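Local coordinates for protein ATP-dependent DNA helicase PIF1 (Candida albicans, PDB 7OTJ) that probably couples ATP hydrolysis to 5'-to-3' translocation and DNA unwinding, resolving G-quadruplexes to keep the mitochondrial and nuclear genomes stable, at residues R249-I254 and V291-M296; Q285-K290 and R439-L444; K299-Q304 and E422-T427; F316-T321 and K401-V406. One frame throughout, in Å; residues are numbered along the deposited sequence.

The four contacts show how a curled antiparallel sheet, that of the SH3-like 2B domain, is closed and joined to its surroundings. Contact 2 is the hub: its centre lies about 14 Å from those of contacts 1 and 4, and about 13 Å from that of contact 3. Lys290 of contact 2 reaches the helix end of contact 1, Phe442 meets the Tyr403 ring of contact 4, and backbone bonds join Gln441 and Arg439 to Glu424 and Trp426 of contact 3. All four lie away from the nucleotide pocket. The nearest atom of contact 3 is about 6 Å from the bound nucleic acid, against about 21 Å for contact 4.

Contact 1: R249-I254 and V291-M296; sequences RKLNTI and VGAQVM
Where helix 240-253 ends beside the curled sheet of the 2B domain, Leu251 and Ile254 meet the tight turn that leads into strand 294-297. Leu251 reaches from the last helical turn, CD1 lying 3.8 Å from Ala293 CB. Ile254, the first residue to leave the helix, covers the turn with both of its branches. Its CG2, anti to the backbone N, sits 3.4 Å from Val291 O, while the CG1 arm is extended (chi2 -177°) and carries CD1 to 4.1 Å from Ala293 N. Val291 and Gly292 have the backbone angles of a type II beta turn, with Gly292 at phi 89° in the left-handed region; this turn connects strands 286-289 and 294-297 of the SH3-like sheet, and the helix terminus lies against its flank. Leu446 of strand 435-446 touches both Leu251 and Ala293, extending the apolar patch. At the helix end, Thr253 OG1 donates to Lys250 O at 2.8 Å from above the carbonyl plane. The carbonyl oxygen of Leu251 accepts a hydrogen bond from Lys290 NZ, which places an ammonium at the C-terminal end of the helix, where the helix dipole would probably favour it.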
# COMPACT_ATOMS: atom_id res chain seq x y z
N ARG A 249 10.10 -11.52 -17.94
CA ARG A 249 11.47 -11.82 -18.34
C ARG A 249 12.22 -12.56 -17.24
O ARG A 249 12.97 -13.50 -17.52
CB ARG A 249 12.20 -10.54 -18.75
CG ARG A 249 12.25 -9.46 -17.69
CD ARG A 249 12.91 -8.20 -18.22
NE ARG A 249 14.31 -8.41 -18.57
CZ ARG A 249 15.32 -8.30 -17.72
NH1 ARG A 249 15.12 -7.99 -16.45
NH2 ARG A 249 16.56 -8.51 -18.15
N LYS A 250 12.00 -12.18 -15.98
CA LYS A 250 12.63 -12.90 -14.87
C LYS A 250 12.15 -14.34 -14.82
O LYS A 250 12.95 -15.27 -14.63
CB LYS A 250 12.33 -12.19 -13.55
CG LYS A 250 13.22 -11.00 -13.26
CD LYS A 250 14.61 -11.44 -12.84
CE LYS A 250 15.54 -10.26 -12.64
NZ LYS A 250 15.84 -9.57 -13.93
N LEU A 251 10.84 -14.56 -14.99
CA LEU A 251 10.32 -15.93 -15.02
C LEU A 251 10.86 -16.70 -16.22
O LEU A 251 11.18 -17.89 -16.11
CB LEU A 251 8.79 -15.92 -15.02
CG LEU A 251 8.13 -17.29 -14.86
CD1 LEU A 251 8.26 -17.81 -13.44
CD2 LEU A 251 6.67 -17.28 -15.30
N ASN A 252 10.96 -16.05 -17.38
CA ASN A 252 11.33 -16.74 -18.61
C ASN A 252 12.80 -17.15 -18.65
O ASN A 252 13.18 -17.97 -19.48
CB ASN A 252 11.02 -15.88 -19.83
CG ASN A 252 9.55 -15.93 -20.22
OD1 ASN A 252 8.87 -16.93 -20.00
ND2 ASN A 252 9.06 -14.85 -20.82
N THR A 253 13.64 -16.58 -17.77
CA THR A 253 15.04 -16.99 -17.73
C THR A 253 15.21 -18.29 -16.94
O THR A 253 16.01 -19.15 -17.31
CB THR A 253 15.91 -15.87 -17.14
OG1 THR A 253 15.40 -15.47 -15.87
CG2 THR A 253 15.93 -14.67 -18.08
N ILE A 254 14.46 -18.43 -15.84
CA ILE A 254 14.42 -19.68 -15.10
C ILE A 254 13.99 -20.82 -16.01
O ILE A 254 13.01 -20.70 -16.76
CB ILE A 254 13.48 -19.55 -13.89
CG1 ILE A 254 13.86 -18.34 -13.03
CG2 ILE A 254 13.51 -20.81 -13.04
CD1 ILE A 254 13.02 -18.21 -11.78
N VAL A 291 10.09 -22.94 -10.47
CA VAL A 291 10.82 -23.18 -9.23
C VAL A 291 11.78 -22.03 -8.99
O VAL A 291 12.57 -21.67 -9.88
CB VAL A 291 11.54 -24.53 -9.27
CG1 VAL A 291 12.25 -24.78 -7.95
CG2 VAL A 291 10.55 -25.64 -9.58
N GLY A 292 11.70 -21.42 -7.81
CA GLY A 292 12.53 -20.29 -7.47
C GLY A 292 11.97 -18.94 -7.84
O GLY A 292 12.61 -17.92 -7.56
N ALA A 293 10.79 -18.89 -8.46
CA ALA A 293 10.19 -17.63 -8.85
C ALA A 293 9.84 -16.79 -7.63
O ALA A 293 9.28 -17.30 -6.65
CB ALA A 293 8.94 -17.88 -9.70
N GLN A 294 10.21 -15.51 -7.67
CA GLN A 294 9.83 -14.59 -6.61
C GLN A 294 8.32 -14.43 -6.56
O GLN A 294 7.66 -14.26 -7.59
CB GLN A 294 10.51 -13.24 -6.84
CG GLN A 294 10.68 -12.40 -5.60
CD GLN A 294 11.78 -12.93 -4.70
OE1 GLN A 294 12.51 -13.85 -5.05
NE2 GLN A 294 11.89 -12.34 -3.52
N VAL A 295 7.76 -14.44 -5.34
CA VAL A 295 6.31 -14.35 -5.16
C VAL A 295 6.00 -13.51 -3.93
O VAL A 295 6.84 -13.30 -3.06
CB VAL A 295 5.62 -15.72 -4.99
CG1 VAL A 295 5.64 -16.52 -6.29
CG2 VAL A 295 6.26 -16.49 -3.86
N MET A 296 4.76 -13.03 -3.88
CA MET A 296 4.26 -12.25 -2.76
C MET A 296 2.90 -12.79 -2.34
O MET A 296 2.01 -12.94 -3.18
CB MET A 296 4.15 -10.77 -3.11
CG MET A 296 3.23 -9.99 -2.20
SD MET A 296 3.21 -8.22 -2.54
CE MET A 296 1.49 -7.84 -2.29

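Contact 2: Q285-K290 and R439-L444; sequences QVLNLK and RIQFPL
Gln441 NE2, held between two backbone carbonyls, those of Pro284 and Tyr261, brings its amide against the strand 286-289 side of the contact, 3.8 Å from Leu287 CB. The same amide turns back on its own backbone: OE1 accepts from Phe442 N at 3.1 Å, with an N-H...O angle of 148° and the donor in the carbonyl plane. A bend at chi2 (67°) folds the side chain into this position, so both ends of the buried amide are used. Beside it, the guanidinium of Arg439 lies flat under the start of the other segment, with Gln285 CA 3.8 Å above its plane and over its centre. Gln285 CB comes within 3.6 Å of Arg439 NH2; the two side chains cross at about a right angle, and the aliphatic part of the glutamine, not its amide, makes the contact. Arg439 NH1 donates to Ala283 O, while NH2 forms a salt bridge with Asp265.

Further along, the contact becomes apolar. Leu287 CD2 packs 3.9 Å from Phe442 CB and also touches Leu444 CB, and Leu289 CD1 lies 4.2 Å from Leu444 CD1. Pro443 centres an inverse gamma turn, closed by Leu444 N to Phe442 O at 2.8 Å. Both segments belong to strands that pair antiparallel with strand 259-267, so these side chains meet across the curled sheet. The chemistry implies a division of labour: the buried leucines probably keep water from one end, while at the other Asp265 probably offsets the buried arginine charge and carbonyls hold the polar groups in place.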
# COMPACT_ATOMS: atom_id res chain seq x y z
N GLN A 285 -5.82 -13.95 -12.84
CA GLN A 285 -6.55 -14.95 -13.61
C GLN A 285 -5.64 -16.09 -14.04
O GLN A 285 -6.04 -17.26 -13.99
CB GLN A 285 -7.20 -14.29 -14.83
CG GLN A 285 -8.19 -15.20 -15.54
CD GLN A 285 -8.60 -14.65 -16.88
OE1 GLN A 285 -7.87 -13.88 -17.50
NE2 GLN A 285 -9.77 -15.05 -17.35
N VAL A 286 -4.42 -15.78 -14.47
CA VAL A 286 -3.42 -16.79 -14.81
C VAL A 286 -2.19 -16.55 -13.93
O VAL A 286 -1.55 -15.50 -14.01
CB VAL A 286 -3.04 -16.74 -16.30
CG1 VAL A 286 -2.01 -17.81 -16.63
CG2 VAL A 286 -4.29 -16.90 -17.17
N LEU A 287 -1.87 -17.54 -13.10
CA LEU A 287 -0.72 -17.50 -12.19
C LEU A 287 0.36 -18.43 -12.73
O LEU A 287 0.20 -19.66 -12.67
CB LEU A 287 -1.12 -17.88 -10.77
CG LEU A 287 -0.02 -17.96 -9.71
CD1 LEU A 287 0.70 -16.63 -9.59
CD2 LEU A 287 -0.57 -18.38 -8.37
N ASN A 288 1.43 -17.86 -13.28
CA ASN A 288 2.53 -18.64 -13.84
C ASN A 288 3.66 -18.73 -12.82
O ASN A 288 4.16 -17.70 -12.36
CB ASN A 288 3.03 -18.02 -15.14
CG ASN A 288 1.97 -17.98 -16.22
OD1 ASN A 288 1.63 -19.01 -16.81
ND2 ASN A 288 1.45 -16.79 -16.49
N LEU A 289 4.08 -19.95 -12.49
CA LEU A 289 5.09 -20.16 -11.46
C LEU A 289 6.12 -21.18 -11.94
O LEU A 289 5.76 -22.23 -12.48
CB LEU A 289 4.45 -20.65 -10.16
CG LEU A 289 3.50 -19.69 -9.43
CD1 LEU A 289 2.97 -20.34 -8.16
CD2 LEU A 289 4.20 -18.38 -9.11
N LYS A 290 7.40 -20.86 -11.75
CA LYS A 290 8.48 -21.84 -11.88
C LYS A 290 9.07 -22.11 -10.50
O LYS A 290 8.63 -21.55 -9.49
CB LYS A 290 9.56 -21.35 -12.84
CG LYS A 290 9.17 -21.39 -14.30
CD LYS A 290 10.25 -20.80 -15.19
CE LYS A 290 9.84 -20.83 -16.65
NZ LYS A 290 10.84 -20.18 -17.53
N ARG A 439 -13.80 -15.72 -7.54
CA ARG A 439 -12.57 -16.18 -8.17
C ARG A 439 -11.78 -17.00 -7.18
O ARG A 439 -11.50 -16.55 -6.06
CB ARG A 439 -11.69 -15.02 -8.67
CG ARG A 439 -10.27 -15.47 -9.01
CD ARG A 439 -9.45 -14.41 -9.73
NE ARG A 439 -9.92 -14.20 -11.09
CZ ARG A 439 -9.53 -13.20 -11.87
NH1 ARG A 439 -8.62 -12.33 -11.47
NH2 ARG A 439 -10.06 -13.08 -13.08
N ILE A 440 -11.40 -18.21 -7.58
CA ILE A 440 -10.61 -19.11 -6.76
C ILE A 440 -9.23 -19.21 -7.39
O ILE A 440 -9.10 -19.55 -8.57
CB ILE A 440 -11.27 -20.49 -6.63
CG1 ILE A 440 -12.65 -20.35 -5.97
CG2 ILE A 440 -10.38 -21.43 -5.82
CD1 ILE A 440 -13.41 -21.65 -5.83
N GLN A 441 -8.21 -18.87 -6.61
CA GLN A 441 -6.83 -18.85 -7.08
C GLN A 441 -5.93 -18.95 -5.86
O GLN A 441 -6.32 -18.62 -4.75
CB GLN A 441 -6.54 -17.58 -7.88
CG GLN A 441 -5.12 -17.45 -8.42
CD GLN A 441 -4.81 -18.48 -9.49
OE1 GLN A 441 -4.51 -19.64 -9.20
NE2 GLN A 441 -4.88 -18.06 -10.75
N PHE A 442 -4.71 -19.43 -6.09
CA PHE A 442 -3.70 -19.36 -5.04
C PHE A 442 -3.38 -17.90 -4.74
O PHE A 442 -3.28 -17.08 -5.66
CB PHE A 442 -2.44 -20.11 -5.46
CG PHE A 442 -2.67 -21.57 -5.71
CD1 PHE A 442 -2.56 -22.49 -4.68
CD2 PHE A 442 -3.03 -22.03 -6.97
CE1 PHE A 442 -2.78 -23.83 -4.90
CE2 PHE A 442 -3.25 -23.37 -7.20
CZ PHE A 442 -3.12 -24.27 -6.16
N PRO A 443 -3.21 -17.54 -3.48
CA PRO A 443 -2.97 -16.13 -3.12
C PRO A 443 -1.52 -15.71 -3.35
O PRO A 443 -0.81 -15.31 -2.43
CB PRO A 443 -3.36 -16.10 -1.64
CG PRO A 443 -3.00 -17.46 -1.15
CD PRO A 443 -3.34 -18.40 -2.29
N LEU A 444 -1.09 -15.75 -4.61
CA LEU A 444 0.29 -15.45 -4.95
C LEU A 444 0.35 -14.65 -6.24
O LEU A 444 -0.47 -14.85 -7.14
CB LEU A 444 1.13 -16.73 -5.11
CG LEU A 444 1.26 -17.67 -3.90
CD1 LEU A 444 1.94 -18.96 -4.31
CD2 LEU A 444 2.02 -16.99 -2.77

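Contact 3: K299-Q304 and E422-T427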
# COMPACT_ATOMS: atom_id res chain seq x y z
N LYS A 299 -2.79 -12.55 0.93
CA LYS A 299 -3.83 -12.74 1.93
C LYS A 299 -3.19 -12.82 3.30
O LYS A 299 -2.08 -13.34 3.45
CB LYS A 299 -4.65 -14.02 1.66
CG LYS A 299 -5.76 -14.26 2.67
CD LYS A 299 -6.71 -15.35 2.23
CE LYS A 299 -7.57 -14.90 1.04
NZ LYS A 299 -8.54 -13.82 1.35
N ASN A 300 -3.88 -12.28 4.31
CA ASN A 300 -3.44 -12.36 5.70
C ASN A 300 -3.88 -13.71 6.27
O ASN A 300 -5.00 -13.86 6.76
CB ASN A 300 -4.00 -11.20 6.51
CG ASN A 300 -3.57 -9.85 5.99
OD1 ASN A 300 -2.57 -9.29 6.44
ND2 ASN A 300 -4.32 -9.32 5.03
N PHE A 301 -2.99 -14.70 6.19
CA PHE A 301 -3.31 -16.00 6.78
C PHE A 301 -3.05 -16.01 8.28
O PHE A 301 -3.97 -16.22 9.08
CB PHE A 301 -2.50 -17.10 6.10
CG PHE A 301 -2.96 -17.43 4.72
CD1 PHE A 301 -4.18 -18.07 4.52
CD2 PHE A 301 -2.18 -17.13 3.62
CE1 PHE A 301 -4.61 -18.38 3.25
CE2 PHE A 301 -2.60 -17.45 2.35
CZ PHE A 301 -3.82 -18.07 2.16
N ASP A 302 -1.81 -15.76 8.67
CA ASP A 302 -1.37 -15.87 10.04
C ASP A 302 -1.19 -14.48 10.63
O ASP A 302 -1.46 -13.46 9.99
CB ASP A 302 -0.07 -16.67 10.12
CG ASP A 302 0.15 -17.32 11.47
OD1 ASP A 302 -0.76 -17.25 12.32
OD2 ASP A 302 1.24 -17.90 11.68
N ASP A 303 -0.72 -14.44 11.88
CA ASP A 303 -0.20 -13.21 12.45
C ASP A 303 1.21 -12.93 11.96
O ASP A 303 1.64 -11.77 12.00
CB ASP A 303 -0.23 -13.30 13.98
CG ASP A 303 0.06 -11.98 14.65
OD1 ASP A 303 -0.12 -10.93 13.99
OD2 ASP A 303 0.46 -11.98 15.83
N GLN A 304 1.91 -13.95 11.48
CA GLN A 304 3.26 -13.83 10.95
C GLN A 304 3.28 -13.75 9.42
O GLN A 304 4.04 -12.96 8.86
CB GLN A 304 4.12 -15.00 11.42
CG GLN A 304 5.55 -14.62 11.77
CD GLN A 304 6.29 -15.73 12.50
OE1 GLN A 304 5.76 -16.83 12.67
NE2 GLN A 304 7.50 -15.44 12.95
N GLU A 422 -2.41 -23.08 -0.25
CA GLU A 422 -3.67 -23.59 -0.77
C GLU A 422 -4.43 -22.50 -1.53
O GLU A 422 -4.17 -21.31 -1.33
CB GLU A 422 -4.53 -24.12 0.38
CG GLU A 422 -3.95 -25.35 1.06
CD GLU A 422 -4.90 -25.94 2.09
OE1 GLU A 422 -5.30 -25.21 3.02
OE2 GLU A 422 -5.24 -27.14 1.96
N PRO A 423 -5.36 -22.87 -2.41
CA PRO A 423 -6.15 -21.84 -3.10
C PRO A 423 -7.13 -21.16 -2.16
O PRO A 423 -7.61 -21.75 -1.18
CB PRO A 423 -6.88 -22.64 -4.19
CG PRO A 423 -6.95 -24.02 -3.66
CD PRO A 423 -5.68 -24.22 -2.89
N GLU A 424 -7.44 -19.90 -2.48
CA GLU A 424 -8.34 -19.07 -1.69
C GLU A 424 -9.42 -18.51 -2.60
O GLU A 424 -9.31 -18.54 -3.82
CB GLU A 424 -7.59 -17.92 -1.01
CG GLU A 424 -6.66 -18.36 0.09
CD GLU A 424 -7.39 -19.06 1.21
OE1 GLU A 424 -6.99 -20.19 1.56
OE2 GLU A 424 -8.38 -18.49 1.72
N GLN A 425 -10.48 -18.00 -1.98
CA GLN A 425 -11.61 -17.43 -2.71
C GLN A 425 -11.73 -15.94 -2.44
O GLN A 425 -11.71 -15.51 -1.28
CB GLN A 425 -12.92 -18.14 -2.35
CG GLN A 425 -14.12 -17.62 -3.14
CD GLN A 425 -15.45 -18.13 -2.63
OE1 GLN A 425 -15.58 -18.51 -1.46
NE2 GLN A 425 -16.45 -18.15 -3.49
N TRP A 426 -11.85 -15.15 -3.51
CA TRP A 426 -12.19 -13.74 -3.44
C TRP A 426 -13.58 -13.55 -4.01
O TRP A 426 -13.90 -14.09 -5.07
CB TRP A 426 -11.18 -12.88 -4.21
CG TRP A 426 -9.79 -12.84 -3.60
CD1 TRP A 426 -9.27 -11.86 -2.82
CD2 TRP A 426 -8.77 -13.84 -3.74
NE1 TRP A 426 -7.98 -12.17 -2.46
CE2 TRP A 426 -7.65 -13.38 -3.01
CE3 TRP A 426 -8.69 -15.06 -4.41
CZ2 TRP A 426 -6.46 -14.11 -2.93
CZ3 TRP A 426 -7.51 -15.79 -4.33
CH2 TRP A 426 -6.42 -15.31 -3.60
N THR A 427 -14.42 -12.80 -3.30
CA THR A 427 -15.82 -12.65 -3.66
C THR A 427 -16.19 -11.18 -3.72
O THR A 427 -15.76 -10.39 -2.87
CB THR A 427 -16.74 -13.36 -2.67
OG1 THR A 427 -16.55 -12.81 -1.36
CG2 THR A 427 -16.46 -14.86 -2.63
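Lys299 and Glu424 cross at about a right angle, and the lysine's conformation decides what else it meets. Its CG is anti to the backbone N, but the chain bends at chi3 (-70°) and again at chi4 (-68°), passing the glutamate and turning over the indole of Trp426. CE lies 4.0 Å above the plane of the Trp426 ring, offset toward the rim, and 3.7 Å from Glu424 CB. NZ is 4.6 Å from the centroid of the five-membered ring, an off-centre cation-pi contact. Nearer the backbone, Lys299 CG stands over the centre of the Phe301 ring, so one aliphatic chain lies against two aromatic groups.

Glu424 is bent at chi2 (-61°), which brings its carboxylate to Phe301 from the opposite direction. OE1 meets the ring edge in its plane, 3.4 Å from Phe301 CE1, while CG lies 3.5 Å from Phe301 CZ; carboxylate and ring planes are nearly perpendicular. The contact joins the loop following strand 294-297 to strand 424-429, and Pro443 touches Phe301, Glu424 and Trp426. Lys299 NZ and Glu424 OE2, 4.7 Å apart, do not touch, yet some attraction is likely; the indole probably adds to the ammonium's stabilisation, as the phenyl edge may for the carboxylate.

Contact 4: F316-T321 and K401-V406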
# COMPACT_ATOMS: atom_id res chain seq x y z
N PHE A 316 6.47 -28.07 -6.42
CA PHE A 316 5.03 -28.20 -6.70
C PHE A 316 4.67 -29.69 -6.68
O PHE A 316 4.78 -30.36 -7.71
CB PHE A 316 4.64 -27.62 -8.06
CG PHE A 316 5.13 -26.23 -8.32
CD1 PHE A 316 6.35 -26.03 -8.93
CD2 PHE A 316 4.35 -25.14 -8.01
CE1 PHE A 316 6.80 -24.75 -9.20
CE2 PHE A 316 4.79 -23.86 -8.27
CZ PHE A 316 6.02 -23.67 -8.87
N VAL A 317 4.25 -30.20 -5.52
CA VAL A 317 3.40 -31.38 -5.50
C VAL A 317 2.69 -31.43 -4.16
O VAL A 317 3.27 -31.11 -3.12
CB VAL A 317 4.20 -32.68 -5.77
CG1 VAL A 317 5.31 -32.89 -4.75
CG2 VAL A 317 3.28 -33.89 -5.83
N ASP A 318 1.39 -31.76 -4.19
CA ASP A 318 0.72 -32.30 -3.01
C ASP A 318 -0.47 -33.14 -3.49
O ASP A 318 -1.50 -32.57 -3.87
CB ASP A 318 0.27 -31.20 -2.07
CG ASP A 318 -0.57 -31.73 -0.92
OD1 ASP A 318 -0.05 -32.53 -0.12
OD2 ASP A 318 -1.76 -31.35 -0.82
N ARG A 319 -0.34 -34.46 -3.47
CA ARG A 319 -1.56 -35.25 -3.49
C ARG A 319 -2.03 -35.56 -2.07
O ARG A 319 -2.23 -36.72 -1.70
CB ARG A 319 -1.36 -36.53 -4.29
CG ARG A 319 -1.10 -36.33 -5.77
CD ARG A 319 -0.93 -37.68 -6.45
NE ARG A 319 -0.64 -37.57 -7.87
CZ ARG A 319 -0.40 -38.60 -8.68
NH1 ARG A 319 -0.41 -39.84 -8.23
NH2 ARG A 319 -0.14 -38.37 -9.96
N ASP A 320 -2.17 -34.52 -1.25
CA ASP A 320 -2.70 -34.60 0.11
C ASP A 320 -1.80 -35.46 1.00
O ASP A 320 -2.10 -35.69 2.17
CB ASP A 320 -4.14 -35.13 0.11
CG ASP A 320 -4.95 -34.65 1.31
OD1 ASP A 320 -4.76 -35.18 2.43
OD2 ASP A 320 -5.80 -33.74 1.14
N THR A 321 -0.67 -35.91 0.45
CA THR A 321 0.21 -36.85 1.13
C THR A 321 1.42 -36.18 1.77
O THR A 321 2.08 -36.80 2.61
CB THR A 321 0.70 -37.93 0.16
OG1 THR A 321 -0.33 -38.22 -0.79
CG2 THR A 321 1.06 -39.21 0.91
N LYS A 401 -4.21 -30.45 -9.43
CA LYS A 401 -3.51 -31.54 -8.75
C LYS A 401 -2.46 -31.11 -7.73
O LYS A 401 -2.14 -31.91 -6.85
CB LYS A 401 -2.85 -32.48 -9.77
CG LYS A 401 -3.84 -33.31 -10.57
CD LYS A 401 -3.13 -34.29 -11.47
CE LYS A 401 -4.13 -35.15 -12.22
NZ LYS A 401 -3.47 -36.08 -13.16
N LYS A 402 -1.92 -29.89 -7.81
CA LYS A 402 -0.62 -29.59 -7.20
C LYS A 402 -0.61 -28.23 -6.53
O LYS A 402 -1.00 -27.23 -7.13
CB LYS A 402 0.50 -29.65 -8.25
CG LYS A 402 0.99 -31.04 -8.57
CD LYS A 402 1.92 -31.01 -9.78
CE LYS A 402 2.55 -32.36 -10.04
NZ LYS A 402 3.58 -32.72 -9.02
N TYR A 403 -0.11 -28.19 -5.24
CA TYR A 403 0.01 -26.88 -4.62
C TYR A 403 1.45 -26.39 -4.61
O TYR A 403 2.39 -27.19 -4.52
CB TYR A 403 -0.51 -26.91 -3.18
CG TYR A 403 -2.01 -27.13 -3.06
CD1 TYR A 403 -2.82 -27.17 -4.19
CD2 TYR A 403 -2.60 -27.28 -1.82
CE1 TYR A 403 -4.18 -27.36 -4.08
CE2 TYR A 403 -3.96 -27.48 -1.70
CZ TYR A 403 -4.75 -27.52 -2.83
OH TYR A 403 -6.10 -27.71 -2.69
N PRO A 404 1.67 -25.08 -4.73
CA PRO A 404 3.02 -24.53 -4.60
C PRO A 404 3.56 -24.67 -3.18
O PRO A 404 2.84 -24.49 -2.20
CB PRO A 404 2.85 -23.05 -4.97
CG PRO A 404 1.59 -22.99 -5.76
CD PRO A 404 0.70 -24.05 -5.16
N LEU A 405 4.85 -24.98 -3.09
CA LEU A 405 5.58 -24.99 -1.82
C LEU A 405 6.42 -23.73 -1.76
O LEU A 405 7.34 -23.55 -2.57
CB LEU A 405 6.45 -26.24 -1.71
CG LEU A 405 7.20 -26.40 -0.39
CD1 LEU A 405 6.21 -26.46 0.77
CD2 LEU A 405 8.07 -27.64 -0.43
N VAL A 406 6.10 -22.84 -0.82
CA VAL A 406 6.67 -21.50 -0.79
C VAL A 406 7.29 -21.24 0.58
O VAL A 406 6.67 -21.50 1.61
CB VAL A 406 5.61 -20.43 -1.12
CG1 VAL A 406 6.25 -19.06 -1.18
CG2 VAL A 406 4.93 -20.75 -2.45
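Lys402 stays extended through chi3 and then turns at chi4 (-71°), which carries its ammonium back to the Phe316 carbonyl, while chi1 of Phe316 (-50°) lays the phenyl group against Pro404. Lys402 NZ donates to Phe316 O at 3.0 Å; the C=O...N angle is 140° and the donor is tilted modestly from the carbonyl plane. The same nitrogen lies beside Val317, 3.4 Å from CG2, as the two side chains pass at a slant. On the apolar side, Phe316 CD2 approaches Pro404 CA at 3.7 Å and CE2 lies 3.9 Å from Pro404 CB. Leu289 and Tyr261 touch both Phe316 and Pro404, placing this pair inside the curled antiparallel sheet of the 2B domain, where strand 310-316 neighbours strand 404-409. Here the chain leaves the first of these strands and comes back into the second after a long excursion, of which residues 324-387 are not modelled. Backbone contact persists at this end of the strand pair: the CA-H of Phe316 points fairly straight at Tyr403 O, with 3.6 Å between CA and that oxygen. Asp318 OD2 comes obliquely to the Tyr403 ring, 4.3 Å from Tyr403 CD2, and on the strand 435-446 side the same ring meets Phe442 with the planes steeply inclined. Lys402 O, for its part, accepts a hydrogen bond from the Tyr261 hydroxyl.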